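Local coordinates for translocator protein BipD (PDB 2IZP), which is required for invasion of epithelial cells and survival within host cells, and probably regulates secretion of the effectors BipB and BipC, at residues Leu59-Asp64 against Arg246-Asn251; Ala155-Lys160 against Ala182-Val187; Ile137-Thr142 against Ala203-Glu208; Ala55-Pro60 against Asp69-Asn74. One frame throughout, in Å; residues are numbered along the deposited sequence.

Contact 1 of 4, residues Leu59-Asp64 against Arg246-Asn251; sequences LPDRID and RYQAWN
A chi1 of 179° swings the Tyr-247 ring away from its own backbone N and out to the backbone of Pro-60, while Gln-248, bent at chi2 (-64°), brings its amide round to the carboxylate of Asp-61. The contact sets the first strand of a small beta hairpin, 61-63 with 66-68, against the start of the long helix 244-293, which is predicted to form a coiled coil. Strand and helix axes pass 9.2 Å apart and run closer to antiparallel than parallel, with a crossing angle of -130°. Leu-59 leads the chain into the strand and packs on the same helix: its CD1 lies 3.6 Å from CZ3 of Trp-250, the two side chains set roughly perpendicular. CB of Leu-59 also lies 3.6 Å from ND2 of Asn-251, whose side chain lies alongside that of the leucine but points the other way. Further along, Gln-248 NE2 donates to Asp-61 OD1 from the syn side of the carboxylate; the modelled 2.5 Å between NE2 and OD1 is short, so its exact value is doubtful. Arg-62 turns its guanidinium to the carbonyl of Asn-172. The other bond runs from Tyr-247 OH to Pro-60 O, 2.7 Å apart: the carbonyl oxygen lies near the plane of the ring, at its edge, and the hydroxyl stands above the carbonyl plane rather than on a lone pair.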
loop_
_atom_site.group_PDB
_atom_site.type_symbol
_atom_site.label_atom_id
_atom_site.label_comp_id
_atom_site.label_asym_id
_atom_site.label_seq_id
_atom_site.Cartn_x
_atom_site.Cartn_y
_atom_site.Cartn_z
ATOM N N LEU A 59 -4.939 22.036 5.511
ATOM C CA LEU A 59 -5.816 22.495 6.580
ATOM C C LEU A 59 -6.278 23.906 6.234
ATOM O O LEU A 59 -5.597 24.608 5.469
ATOM C CB LEU A 59 -5.112 22.453 7.932
ATOM C CG LEU A 59 -4.639 21.117 8.501
ATOM C CD1 LEU A 59 -3.828 21.348 9.772
ATOM C CD2 LEU A 59 -5.778 20.157 8.794
ATOM N N PRO A 60 -7.403 24.385 6.738
ATOM C CA PRO A 60 -7.701 25.812 6.503
ATOM C C PRO A 60 -6.583 26.675 7.079
ATOM O O PRO A 60 -5.829 26.192 7.930
ATOM C CB PRO A 60 -9.024 26.021 7.236
ATOM C CG PRO A 60 -9.637 24.653 7.289
ATOM C CD PRO A 60 -8.468 23.717 7.497
ATOM N N ASP A 61 -6.474 27.920 6.618
ATOM C CA ASP A 61 -5.467 28.859 7.105
ATOM C C ASP A 61 -6.019 30.274 7.186
ATOM O O ASP A 61 -7.093 30.589 6.672
ATOM C CB ASP A 61 -4.228 28.829 6.205
ATOM C CG ASP A 61 -3.008 29.516 6.786
ATOM O OD1 ASP A 61 -2.817 29.472 8.021
ATOM O OD2 ASP A 61 -2.224 30.112 6.012
ATOM N N ARG A 62 -5.279 31.168 7.833
ATOM C CA ARG A 62 -5.644 32.584 7.779
ATOM C C ARG A 62 -4.452 33.370 7.236
ATOM O O ARG A 62 -3.355 33.267 7.784
ATOM C CB ARG A 62 -6.104 33.094 9.137
ATOM C CG ARG A 62 -6.024 34.599 9.316
ATOM C CD ARG A 62 -7.379 35.261 9.420
ATOM N NE ARG A 62 -8.271 34.686 10.412
ATOM C CZ ARG A 62 -9.593 34.783 10.405
ATOM N NH1 ARG A 62 -10.219 35.446 9.440
ATOM N NH2 ARG A 62 -10.301 34.213 11.374
ATOM N N ILE A 63 -4.666 34.123 6.163
ATOM C CA ILE A 63 -3.615 34.871 5.496
ATOM C C ILE A 63 -3.984 36.344 5.353
ATOM O O ILE A 63 -5.081 36.665 4.899
ATOM C CB ILE A 63 -3.322 34.366 4.069
ATOM C CG1 ILE A 63 -2.926 32.899 3.946
ATOM C CG2 ILE A 63 -2.263 35.266 3.438
ATOM C CD1 ILE A 63 -3.419 32.242 2.667
ATOM N N ASP A 64 -3.085 37.231 5.738
ATOM C CA ASP A 64 -3.287 38.671 5.646
ATOM C C ASP A 64 -4.596 39.122 6.292
ATOM O O ASP A 64 -5.137 40.172 5.930
ATOM C CB ASP A 64 -3.273 39.132 4.191
ATOM C CG ASP A 64 -2.057 38.759 3.376
ATOM O OD1 ASP A 64 -0.914 38.811 3.882
ATOM O OD2 ASP A 64 -2.251 38.414 2.185
ATOM N N ARG A 246 -0.805 30.966 17.150
ATOM C CA ARG A 246 -1.007 29.670 17.775
ATOM C C ARG A 246 -1.491 28.631 16.773
ATOM O O ARG A 246 -1.002 27.500 16.717
ATOM C CB ARG A 246 -2.009 29.784 18.928
ATOM C CG ARG A 246 -1.457 29.440 20.301
ATOM C CD ARG A 246 -0.916 28.017 20.367
ATOM N NE ARG A 246 -1.440 27.297 21.525
ATOM C CZ ARG A 246 -1.227 27.672 22.780
ATOM N NH1 ARG A 246 -0.497 28.751 23.043
ATOM N NH2 ARG A 246 -1.731 26.976 23.792
ATOM N N TYR A 247 -2.464 29.006 15.950
ATOM C CA TYR A 247 -3.000 28.078 14.959
ATOM C C TYR A 247 -1.951 27.645 13.942
ATOM O O TYR A 247 -1.836 26.462 13.617
ATOM C CB TYR A 247 -4.196 28.729 14.241
ATOM C CG TYR A 247 -4.781 27.806 13.189
ATOM C CD1 TYR A 247 -4.499 27.983 11.838
ATOM C CD2 TYR A 247 -5.604 26.753 13.549
ATOM C CE1 TYR A 247 -5.045 27.116 10.905
ATOM C CE2 TYR A 247 -6.152 25.890 12.619
ATOM C CZ TYR A 247 -5.868 26.080 11.284
ATOM O OH TYR A 247 -6.408 25.228 10.344
ATOM N N GLN A 248 -1.194 28.611 13.437
ATOM C CA GLN A 248 -0.116 28.405 12.488
ATOM C C GLN A 248 0.857 27.350 13.003
ATOM O O GLN A 248 1.244 26.416 12.315
ATOM C CB GLN A 248 0.634 29.721 12.239
ATOM C CG GLN A 248 -0.207 30.846 11.663
ATOM C CD GLN A 248 -0.766 30.567 10.283
ATOM O OE1 GLN A 248 -0.030 30.252 9.343
ATOM N NE2 GLN A 248 -2.078 30.680 10.123
ATOM N N ALA A 249 1.248 27.529 14.262
ATOM C CA ALA A 249 2.188 26.633 14.933
ATOM C C ALA A 249 1.639 25.215 14.966
ATOM O O ALA A 249 2.354 24.278 14.613
ATOM C CB ALA A 249 2.476 27.149 16.330
ATOM N N TRP A 250 0.373 25.107 15.371
ATOM C CA TRP A 250 -0.311 23.829 15.406
ATOM C C TRP A 250 -0.409 23.256 13.992
ATOM O O TRP A 250 -0.180 22.065 13.779
ATOM C CB TRP A 250 -1.723 23.908 16.035
ATOM C CG TRP A 250 -2.441 22.595 15.847
ATOM C CD1 TRP A 250 -2.271 21.452 16.585
ATOM C CD2 TRP A 250 -3.431 22.283 14.859
ATOM N NE1 TRP A 250 -3.102 20.456 16.101
ATOM C CE2 TRP A 250 -3.820 20.942 15.046
ATOM C CE3 TRP A 250 -4.017 23.019 13.825
ATOM C CZ2 TRP A 250 -4.774 20.332 14.242
ATOM C CZ3 TRP A 250 -4.962 22.399 13.036
ATOM C CH2 TRP A 250 -5.337 21.071 13.239
ATOM N N ASN A 251 -0.791 24.101 13.043
ATOM C CA ASN A 251 -0.990 23.666 11.658
ATOM C C ASN A 251 0.293 23.032 11.139
ATOM O O ASN A 251 0.366 21.910 10.650
ATOM C CB ASN A 251 -1.416 24.862 10.808
ATOM C CG ASN A 251 -1.782 24.534 9.376
ATOM O OD1 ASN A 251 -1.109 23.753 8.702
ATOM N ND2 ASN A 251 -2.862 25.138 8.890
#

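Contact 2 of 4, residues Ala155-Lys160 against Ala182-Val187; sequences ADVMSK and ALIQQV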
loop_
_atom_site.group_PDB
_atom_site.type_symbol
_atom_site.label_atom_id
_atom_site.label_comp_id
_atom_site.label_asym_id
_atom_site.label_seq_id
_atom_site.Cartn_x
_atom_site.Cartn_y
_atom_site.Cartn_z
ATOM N N ALA A 155 -6.795 10.391 5.193
ATOM C CA ALA A 155 -7.183 11.493 4.312
ATOM C C ALA A 155 -8.655 11.821 4.526
ATOM O O ALA A 155 -9.123 12.940 4.327
ATOM C CB ALA A 155 -6.909 11.157 2.858
ATOM N N ASP A 156 -9.417 10.815 4.942
ATOM C CA ASP A 156 -10.822 11.119 5.249
ATOM C C ASP A 156 -10.861 12.047 6.452
ATOM O O ASP A 156 -11.622 13.010 6.542
ATOM C CB ASP A 156 -11.567 9.817 5.472
ATOM C CG ASP A 156 -12.997 9.943 5.951
ATOM O OD1 ASP A 156 -13.768 10.765 5.411
ATOM O OD2 ASP A 156 -13.351 9.186 6.882
ATOM N N VAL A 157 -9.985 11.773 7.422
ATOM C CA VAL A 157 -9.981 12.605 8.628
ATOM C C VAL A 157 -9.492 14.007 8.320
ATOM O O VAL A 157 -10.103 15.017 8.689
ATOM C CB VAL A 157 -9.137 11.990 9.758
ATOM C CG1 VAL A 157 -9.906 12.078 11.065
ATOM C CG2 VAL A 157 -8.768 10.538 9.504
ATOM N N MET A 158 -8.393 14.171 7.584
ATOM C CA MET A 158 -7.907 15.504 7.246
ATOM C C MET A 158 -8.944 16.357 6.524
ATOM O O MET A 158 -8.781 17.581 6.473
ATOM C CB MET A 158 -6.643 15.431 6.375
ATOM C CG MET A 158 -5.530 14.583 6.973
ATOM S SD MET A 158 -4.620 15.435 8.282
ATOM C CE MET A 158 -4.596 14.123 9.511
ATOM N N SER A 159 -9.968 15.754 5.956
ATOM C CA SER A 159 -11.144 16.428 5.434
ATOM C C SER A 159 -12.247 16.498 6.483
ATOM O O SER A 159 -12.798 17.576 6.707
ATOM C CB SER A 159 -11.628 15.709 4.172
ATOM O OG SER A 159 -10.538 15.004 3.590
ATOM N N LYS A 160 -12.596 15.407 7.161
ATOM C CA LYS A 160 -13.656 15.504 8.168
ATOM C C LYS A 160 -13.350 16.540 9.244
ATOM O O LYS A 160 -14.272 17.243 9.675
ATOM C CB LYS A 160 -13.921 14.147 8.831
ATOM C CG LYS A 160 -14.822 13.245 7.998
ATOM C CD LYS A 160 -15.256 12.001 8.744
ATOM C CE LYS A 160 -15.631 10.853 7.826
ATOM N NZ LYS A 160 -17.086 10.795 7.511
ATOM N N ALA A 182 -11.587 12.704 18.402
ATOM C CA ALA A 182 -12.600 11.690 18.175
ATOM C C ALA A 182 -12.418 11.035 16.816
ATOM O O ALA A 182 -12.327 9.819 16.674
ATOM C CB ALA A 182 -13.992 12.299 18.267
ATOM N N LEU A 183 -12.368 11.882 15.794
ATOM C CA LEU A 183 -12.125 11.382 14.446
ATOM C C LEU A 183 -10.830 10.588 14.380
ATOM O O LEU A 183 -10.752 9.495 13.814
ATOM C CB LEU A 183 -12.087 12.566 13.483
ATOM C CG LEU A 183 -13.374 13.387 13.385
ATOM C CD1 LEU A 183 -13.091 14.779 12.846
ATOM C CD2 LEU A 183 -14.387 12.657 12.518
ATOM N N ILE A 184 -9.764 11.133 14.972
ATOM C CA ILE A 184 -8.473 10.462 14.804
ATOM C C ILE A 184 -8.499 9.109 15.491
ATOM O O ILE A 184 -8.010 8.119 14.949
ATOM C CB ILE A 184 -7.321 11.330 15.329
ATOM C CG1 ILE A 184 -7.152 12.626 14.527
ATOM C CG2 ILE A 184 -6.023 10.536 15.372
ATOM C CD1 ILE A 184 -6.192 13.613 15.154
ATOM N N GLN A 185 -9.096 9.094 16.680
ATOM C CA GLN A 185 -9.212 7.862 17.448
ATOM C C GLN A 185 -10.041 6.810 16.733
ATOM O O GLN A 185 -9.756 5.612 16.814
ATOM C CB GLN A 185 -9.833 8.144 18.825
ATOM C CG GLN A 185 -10.100 6.845 19.583
ATOM C CD GLN A 185 -8.805 6.079 19.778
ATOM O OE1 GLN A 185 -8.007 6.432 20.644
ATOM N NE2 GLN A 185 -8.599 5.052 18.967
ATOM N N GLN A 186 -11.097 7.212 16.027
ATOM C CA GLN A 186 -11.847 6.187 15.297
ATOM C C GLN A 186 -10.940 5.513 14.271
ATOM O O GLN A 186 -10.930 4.289 14.126
ATOM C CB GLN A 186 -13.082 6.769 14.610
ATOM C CG GLN A 186 -13.410 6.092 13.286
ATOM C CD GLN A 186 -14.751 5.380 13.333
ATOM O OE1 GLN A 186 -15.027 4.465 12.556
ATOM N NE2 GLN A 186 -15.590 5.819 14.270
ATOM N N VAL A 187 -10.149 6.306 13.545
ATOM C CA VAL A 187 -9.220 5.700 12.591
ATOM C C VAL A 187 -8.295 4.703 13.286
ATOM O O VAL A 187 -8.050 3.628 12.740
ATOM C CB VAL A 187 -8.355 6.734 11.855
ATOM C CG1 VAL A 187 -7.303 6.026 11.008
ATOM C CG2 VAL A 187 -9.218 7.626 10.988
#
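The hydroxyl OG of Ser-159, on the flank of the helix turned from the Val-157 and Leu-183 contact, is held twice: it donates to Ala-155 O, 2.6 Å from OG and almost in line with the carbonyl bond, and Ala-73 N, in the loop leading into helix 75-103, bonds to it as well. This hydroxyl is thus engaged away from the interface, which is apolar. Val-157 is the central piece there. Its two methyls diverge, CG1 reaching Leu-183 CB at 3.3 Å and CG2 reaching Val-187 CG2, also at 3.3 Å; both separations are tighter than usual carbon contact. Val-157 and Leu-183 lie alongside, pointing opposite ways. At the rim the aliphatic part of Lys-160 lies against the leucine, CD 3.9 Å from Leu-183 CD2, before its ammonium group leads away toward a long salt bridge with Asp-156. Ile-184 borders the valine and also touches Phe-254 of the long helix 244-293. No hydrogen bond joins the two segments. Their axes run 9.8 Å apart and nearly antiparallel, at 168°, an antiparallel helix pair in which the short helix 177-189 packs beside the C-terminal end of helix 123-160.

Contact 3 of 4, residues Ile137-Thr142 against Ala203-Glu208; sequences IDAYAT and ARWRKE
Apolar contact comes first: the methyl of Ala-139 meets the outer corner of the Trp-205 indole, CB lying 3.3 Å from CH2. The helix axes of 137-142 and 203-208 stay 13.2 Å apart and cross at -40°, so large side chains must span the gap. Trp-205 does so with its CG anti to the carbonyl carbon (chi1 -73°), which carries the six-membered ring toward helix 123-160, part of a predicted coiled coil. The loop residues Leu-196 and Pro-197 also touch Ala-139.

The aromatic pair is the second element. Trp-205 places CZ3 over one face of the Tyr-140 ring, 3.9 Å from CE1 and displaced toward the rim. The rings meet obliquely, their centroids 5.5 Å apart and their planes at 58°. Arg-204 in turn lays its guanidinium over a face of the indole, and its charge is paired with Asp-136 of helix 123-160.

Polar contact is less certain. Tyr-140 OH lies 2.6 Å from Glu-208 OE1, but the bond is weak and its proton has another acceptor nearby; crowding in the model makes the hydroxyl position doubtful.

Helix 202-209 is therefore joined to helix 123-160 chiefly through its tryptophan, packed against tyrosine and alanine in a buried contact. The pairing of Arg-204 with Asp-136, just before residues 137-142, adds a charged tie between the same two helices, whereas any contribution from Glu-208 remains uncertain.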
loop_
_atom_site.group_PDB
_atom_site.type_symbol
_atom_site.label_atom_id
_atom_site.label_comp_id
_atom_site.label_asym_id
_atom_site.label_seq_id
_atom_site.Cartn_x
_atom_site.Cartn_y
_atom_site.Cartn_z
ATOM N N ILE A 137 3.454 -12.186 -4.422
ATOM C CA ILE A 137 2.377 -11.422 -5.047
ATOM C C ILE A 137 1.254 -11.115 -4.061
ATOM O O ILE A 137 0.832 -9.981 -3.872
ATOM C CB ILE A 137 1.814 -12.206 -6.254
ATOM C CG1 ILE A 137 2.857 -12.527 -7.329
ATOM C CG2 ILE A 137 0.621 -11.472 -6.841
ATOM C CD1 ILE A 137 2.373 -13.465 -8.408
ATOM N N ASP A 138 0.752 -12.153 -3.399
ATOM C CA ASP A 138 -0.359 -12.020 -2.467
ATOM C C ASP A 138 -0.025 -11.047 -1.343
ATOM O O ASP A 138 -0.709 -10.061 -1.081
ATOM C CB ASP A 138 -0.699 -13.398 -1.894
ATOM C CG ASP A 138 -1.421 -14.312 -2.864
ATOM O OD1 ASP A 138 -1.241 -15.551 -2.759
ATOM O OD2 ASP A 138 -2.169 -13.815 -3.733
ATOM N N ALA A 139 1.079 -11.364 -0.675
ATOM C CA ALA A 139 1.533 -10.603 0.474
ATOM C C ALA A 139 1.639 -9.128 0.120
ATOM O O ALA A 139 0.986 -8.312 0.785
ATOM C CB ALA A 139 2.840 -11.172 0.996
ATOM N N TYR A 140 2.418 -8.773 -0.904
ATOM C CA TYR A 140 2.494 -7.342 -1.230
ATOM C C TYR A 140 1.108 -6.835 -1.591
ATOM O O TYR A 140 0.724 -5.702 -1.276
ATOM C CB TYR A 140 3.494 -7.066 -2.349
ATOM C CG TYR A 140 4.902 -6.787 -1.866
ATOM C CD1 TYR A 140 5.859 -7.796 -1.896
ATOM C CD2 TYR A 140 5.284 -5.547 -1.388
ATOM C CE1 TYR A 140 7.148 -7.573 -1.462
ATOM C CE2 TYR A 140 6.571 -5.306 -0.947
ATOM C CZ TYR A 140 7.498 -6.328 -0.990
ATOM O OH TYR A 140 8.790 -6.110 -0.560
ATOM N N ALA A 141 0.299 -7.660 -2.262
ATOM C CA ALA A 141 -1.047 -7.145 -2.536
ATOM C C ALA A 141 -1.805 -6.894 -1.238
ATOM O O ALA A 141 -2.407 -5.835 -1.048
ATOM C CB ALA A 141 -1.818 -8.099 -3.428
ATOM N N THR A 142 -1.802 -7.843 -0.296
ATOM C CA THR A 142 -2.568 -7.554 0.930
ATOM C C THR A 142 -2.026 -6.342 1.675
ATOM O O THR A 142 -2.775 -5.411 1.996
ATOM C CB THR A 142 -2.635 -8.790 1.844
ATOM O OG1 THR A 142 -1.340 -9.238 2.248
ATOM C CG2 THR A 142 -3.258 -9.952 1.066
ATOM N N ALA A 203 10.031 -12.957 9.791
ATOM C CA ALA A 203 11.289 -12.286 10.057
ATOM C C ALA A 203 11.752 -11.444 8.875
ATOM O O ALA A 203 12.286 -10.349 9.059
ATOM C CB ALA A 203 12.367 -13.310 10.387
ATOM N N ARG A 204 11.572 -11.955 7.661
ATOM C CA ARG A 204 12.020 -11.228 6.474
ATOM C C ARG A 204 11.100 -10.046 6.177
ATOM O O ARG A 204 11.508 -9.039 5.601
ATOM C CB ARG A 204 12.084 -12.158 5.266
ATOM C CG ARG A 204 11.913 -11.468 3.923
ATOM C CD ARG A 204 10.507 -11.683 3.378
ATOM N NE ARG A 204 10.306 -11.056 2.074
ATOM C CZ ARG A 204 9.552 -11.569 1.111
ATOM N NH1 ARG A 204 8.928 -12.718 1.275
ATOM N NH2 ARG A 204 9.424 -10.934 -0.047
ATOM N N TRP A 205 9.848 -10.198 6.582
ATOM C CA TRP A 205 8.782 -9.243 6.344
ATOM C C TRP A 205 8.807 -8.109 7.350
ATOM O O TRP A 205 8.520 -6.949 7.047
ATOM C CB TRP A 205 7.442 -9.978 6.386
ATOM C CG TRP A 205 7.172 -10.835 5.187
ATOM C CD1 TRP A 205 7.264 -12.198 5.112
ATOM C CD2 TRP A 205 6.764 -10.393 3.887
ATOM N NE1 TRP A 205 6.940 -12.626 3.850
ATOM C CE2 TRP A 205 6.628 -11.539 3.076
ATOM C CE3 TRP A 205 6.502 -9.137 3.333
ATOM C CZ2 TRP A 205 6.241 -11.471 1.736
ATOM C CZ3 TRP A 205 6.119 -9.076 2.004
ATOM C CH2 TRP A 205 5.991 -10.229 1.218
ATOM N N ARG A 206 9.165 -8.411 8.601
ATOM C CA ARG A 206 9.219 -7.312 9.572
ATOM C C ARG A 206 10.376 -6.385 9.228
ATOM O O ARG A 206 10.238 -5.157 9.238
ATOM C CB ARG A 206 9.314 -7.855 10.997
ATOM C CG ARG A 206 8.242 -8.894 11.307
ATOM C CD ARG A 206 7.863 -8.920 12.774
ATOM N NE ARG A 206 8.659 -9.847 13.567
ATOM C CZ ARG A 206 8.210 -10.857 14.295
ATOM N NH1 ARG A 206 6.912 -11.113 14.353
ATOM N NH2 ARG A 206 9.046 -11.632 14.979
ATOM N N LYS A 207 11.529 -6.964 8.906
ATOM C CA LYS A 207 12.682 -6.160 8.512
ATOM C C LYS A 207 12.418 -5.342 7.251
ATOM O O LYS A 207 12.838 -4.186 7.183
ATOM C CB LYS A 207 13.903 -7.066 8.323
ATOM C CG LYS A 207 15.227 -6.323 8.279
ATOM C CD LYS A 207 15.935 -6.327 9.626
ATOM C CE LYS A 207 17.132 -5.386 9.638
ATOM N NZ LYS A 207 17.146 -4.537 10.866
ATOM N N GLU A 208 11.736 -5.870 6.242
ATOM C CA GLU A 208 11.522 -5.173 4.981
ATOM C C GLU A 208 10.452 -4.088 5.024
ATOM O O GLU A 208 10.598 -3.049 4.374
ATOM C CB GLU A 208 11.133 -6.170 3.876
ATOM C CG GLU A 208 11.446 -5.636 2.482
ATOM C CD GLU A 208 10.770 -6.434 1.389
ATOM O OE1 GLU A 208 9.702 -7.030 1.649
ATOM O OE2 GLU A 208 11.297 -6.473 0.257
#

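Contact 4 of 4, residues Ala55-Pro60 against Asp69-Asn74; sequences ASLRLP and DGRRAN
Two extended arms on either side of the beta hairpin 61-63/66-68 run back along each other here, roughly antiparallel, with the CA atoms of Pro-60 and Gly-70 coming nearest, 4.2 Å apart. The incoming arm leaves the end of helix 41-56; the outgoing one leads into helix 75-103. Their backbone pairing is loose. Arg-71 N gives Arg-58 O a weak bond of 3.2 Å, bent to 132° at the hydrogen, and the same carbonyl oxygen lies 3.1 Å from Gly-70 CA in a CA-H...O contact. The absence of a side chain at Gly-70 lets that oxygen come so near.

Side chains do more of the joining. Leu-57 turns its CD2 onto the outgoing arm, 3.3 Å from Arg-71 O and 3.6 Å from Ala-73 CB, and it also packs on Ala-155 and Met-158 of helix 123-160. Arg-71 extends alongside Ser-56, its CD 3.3 Å from Ser-56 OG, and then bends at chi3 (-41°), so that Ser-56 O lies over a face of its guanidinium; the serine hydroxyl itself is bonded to Glu-53 O. Arg-58 likewise presents a guanidinium face to Asp-69 O, with NH2 3.4 Å away but poorly angled for a hydrogen bond. Arg-72 points to the other side, where Asp-163 pairs with it.

Directed polar bonding between the arms is thus slight: one weak, bent backbone bond accompanies the packing of Leu-57 on Ala-73, while the two arginine faces rest near carbonyl oxygens without hydrogen bonding to them.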
loop_
_atom_site.group_PDB
_atom_site.type_symbol
_atom_site.label_atom_id
_atom_site.label_comp_id
_atom_site.label_asym_id
_atom_site.label_seq_id
_atom_site.Cartn_x
_atom_site.Cartn_y
_atom_site.Cartn_z
ATOM N N ALA A 55 -1.039 14.487 -0.643
ATOM C CA ALA A 55 -0.189 15.658 -0.434
ATOM C C ALA A 55 -0.916 16.971 -0.718
ATOM O O ALA A 55 -0.439 18.028 -0.300
ATOM C CB ALA A 55 1.059 15.564 -1.300
ATOM N N SER A 56 -2.047 16.939 -1.415
ATOM C CA SER A 56 -2.689 18.183 -1.854
ATOM C C SER A 56 -3.612 18.710 -0.765
ATOM O O SER A 56 -3.986 19.878 -0.667
ATOM C CB SER A 56 -3.417 17.944 -3.177
ATOM O OG SER A 56 -4.568 17.145 -2.997
ATOM N N LEU A 57 -3.959 17.754 0.096
ATOM C CA LEU A 57 -4.635 18.047 1.346
ATOM C C LEU A 57 -3.976 19.216 2.052
ATOM O O LEU A 57 -2.753 19.253 2.169
ATOM C CB LEU A 57 -4.616 16.812 2.259
ATOM C CG LEU A 57 -5.472 15.680 1.671
ATOM C CD1 LEU A 57 -5.755 14.622 2.716
ATOM C CD2 LEU A 57 -6.745 16.287 1.103
ATOM N N ARG A 58 -4.807 20.141 2.514
ATOM C CA ARG A 58 -4.324 21.258 3.317
ATOM C C ARG A 58 -5.404 21.625 4.337
ATOM O O ARG A 58 -6.591 21.509 4.025
ATOM C CB ARG A 58 -3.945 22.473 2.484
ATOM C CG ARG A 58 -5.039 22.996 1.571
ATOM C CD ARG A 58 -4.497 24.012 0.575
ATOM N NE ARG A 58 -4.923 25.376 0.858
ATOM C CZ ARG A 58 -4.712 26.024 1.995
ATOM N NH1 ARG A 58 -4.070 25.446 3.003
ATOM N NH2 ARG A 58 -5.141 27.271 2.152
ATOM N N LEU A 59 -4.939 22.036 5.511
ATOM C CA LEU A 59 -5.816 22.495 6.580
ATOM C C LEU A 59 -6.278 23.906 6.234
ATOM O O LEU A 59 -5.597 24.608 5.469
ATOM C CB LEU A 59 -5.112 22.453 7.932
ATOM C CG LEU A 59 -4.639 21.117 8.501
ATOM C CD1 LEU A 59 -3.828 21.348 9.772
ATOM C CD2 LEU A 59 -5.778 20.157 8.794
ATOM N N PRO A 60 -7.403 24.385 6.738
ATOM C CA PRO A 60 -7.701 25.812 6.503
ATOM C C PRO A 60 -6.583 26.675 7.079
ATOM O O PRO A 60 -5.829 26.192 7.930
ATOM C CB PRO A 60 -9.024 26.021 7.236
ATOM C CG PRO A 60 -9.637 24.653 7.289
ATOM C CD PRO A 60 -8.468 23.717 7.497
ATOM N N ASP A 69 -10.070 28.283 2.905
ATOM C CA ASP A 69 -10.534 26.910 3.069
ATOM C C ASP A 69 -9.379 25.945 2.803
ATOM O O ASP A 69 -8.374 26.317 2.202
ATOM C CB ASP A 69 -11.687 26.577 2.136
ATOM C CG ASP A 69 -12.962 27.366 2.319
ATOM O OD1 ASP A 69 -13.089 28.169 3.268
ATOM O OD2 ASP A 69 -13.870 27.166 1.473
ATOM N N GLY A 70 -9.534 24.708 3.254
ATOM C CA GLY A 70 -8.548 23.681 2.946
ATOM C C GLY A 70 -9.072 22.821 1.803
ATOM O O GLY A 70 -10.191 23.047 1.337
ATOM N N ARG A 71 -8.264 21.862 1.372
ATOM C CA ARG A 71 -8.697 20.930 0.338
ATOM C C ARG A 71 -9.203 19.660 1.016
ATOM O O ARG A 71 -8.469 18.993 1.741
ATOM C CB ARG A 71 -7.584 20.600 -0.656
ATOM C CG ARG A 71 -7.912 19.507 -1.663
ATOM C CD ARG A 71 -6.917 19.446 -2.814
ATOM N NE ARG A 71 -6.530 20.768 -3.280
ATOM C CZ ARG A 71 -5.801 21.122 -4.323
ATOM N NH1 ARG A 71 -5.280 20.233 -5.155
ATOM N NH2 ARG A 71 -5.576 22.414 -4.555
ATOM N N ARG A 72 -10.470 19.340 0.777
ATOM C CA ARG A 72 -10.995 18.081 1.296
ATOM C C ARG A 72 -10.572 16.975 0.335
ATOM O O ARG A 72 -10.680 17.130 -0.881
ATOM C CB ARG A 72 -12.503 18.168 1.490
ATOM C CG ARG A 72 -12.908 18.940 2.744
ATOM C CD ARG A 72 -14.406 18.945 2.958
ATOM N NE ARG A 72 -14.842 19.376 4.275
ATOM C CZ ARG A 72 -14.845 20.602 4.774
ATOM N NH1 ARG A 72 -14.418 21.646 4.071
ATOM N NH2 ARG A 72 -15.287 20.815 6.009
ATOM N N ALA A 73 -10.072 15.888 0.902
ATOM C CA ALA A 73 -9.519 14.753 0.194
ATOM C C ALA A 73 -10.436 14.204 -0.888
ATOM O O ALA A 73 -11.587 13.854 -0.629
ATOM C CB ALA A 73 -9.195 13.626 1.178
ATOM N N ASN A 74 -9.898 14.114 -2.105
ATOM C CA ASN A 74 -10.625 13.400 -3.153
ATOM C C ASN A 74 -10.434 11.905 -2.918
ATOM O O ASN A 74 -9.484 11.296 -3.403
ATOM C CB ASN A 74 -10.178 13.820 -4.550
ATOM C CG ASN A 74 -10.827 15.130 -4.964
ATOM O OD1 ASN A 74 -12.032 15.318 -4.793
ATOM N ND2 ASN A 74 -10.035 16.049 -5.505
#

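From the N terminus, contact 4 closes first and shortest, drawing together the chain on both sides of the hairpin 61-63/66-68. Contact 1 starts from the same stretch, sharing Leu-59 and Pro-60, but closes only at helix 244-293, so its long loop encloses contacts 2 and 3. Contact 3 opens on helix 123-160 and closes on helix 202-209; contact 2 begins farther along the same long helix, closes on helix 177-189, and lies within that loop. Contact 4 is in series with both. Contacts 2 and 4 touch, through helix 123-160 and the loop before helix 75-103. Contact 3 lies farther along the rod, its centre about 39 Å from that of contact 1.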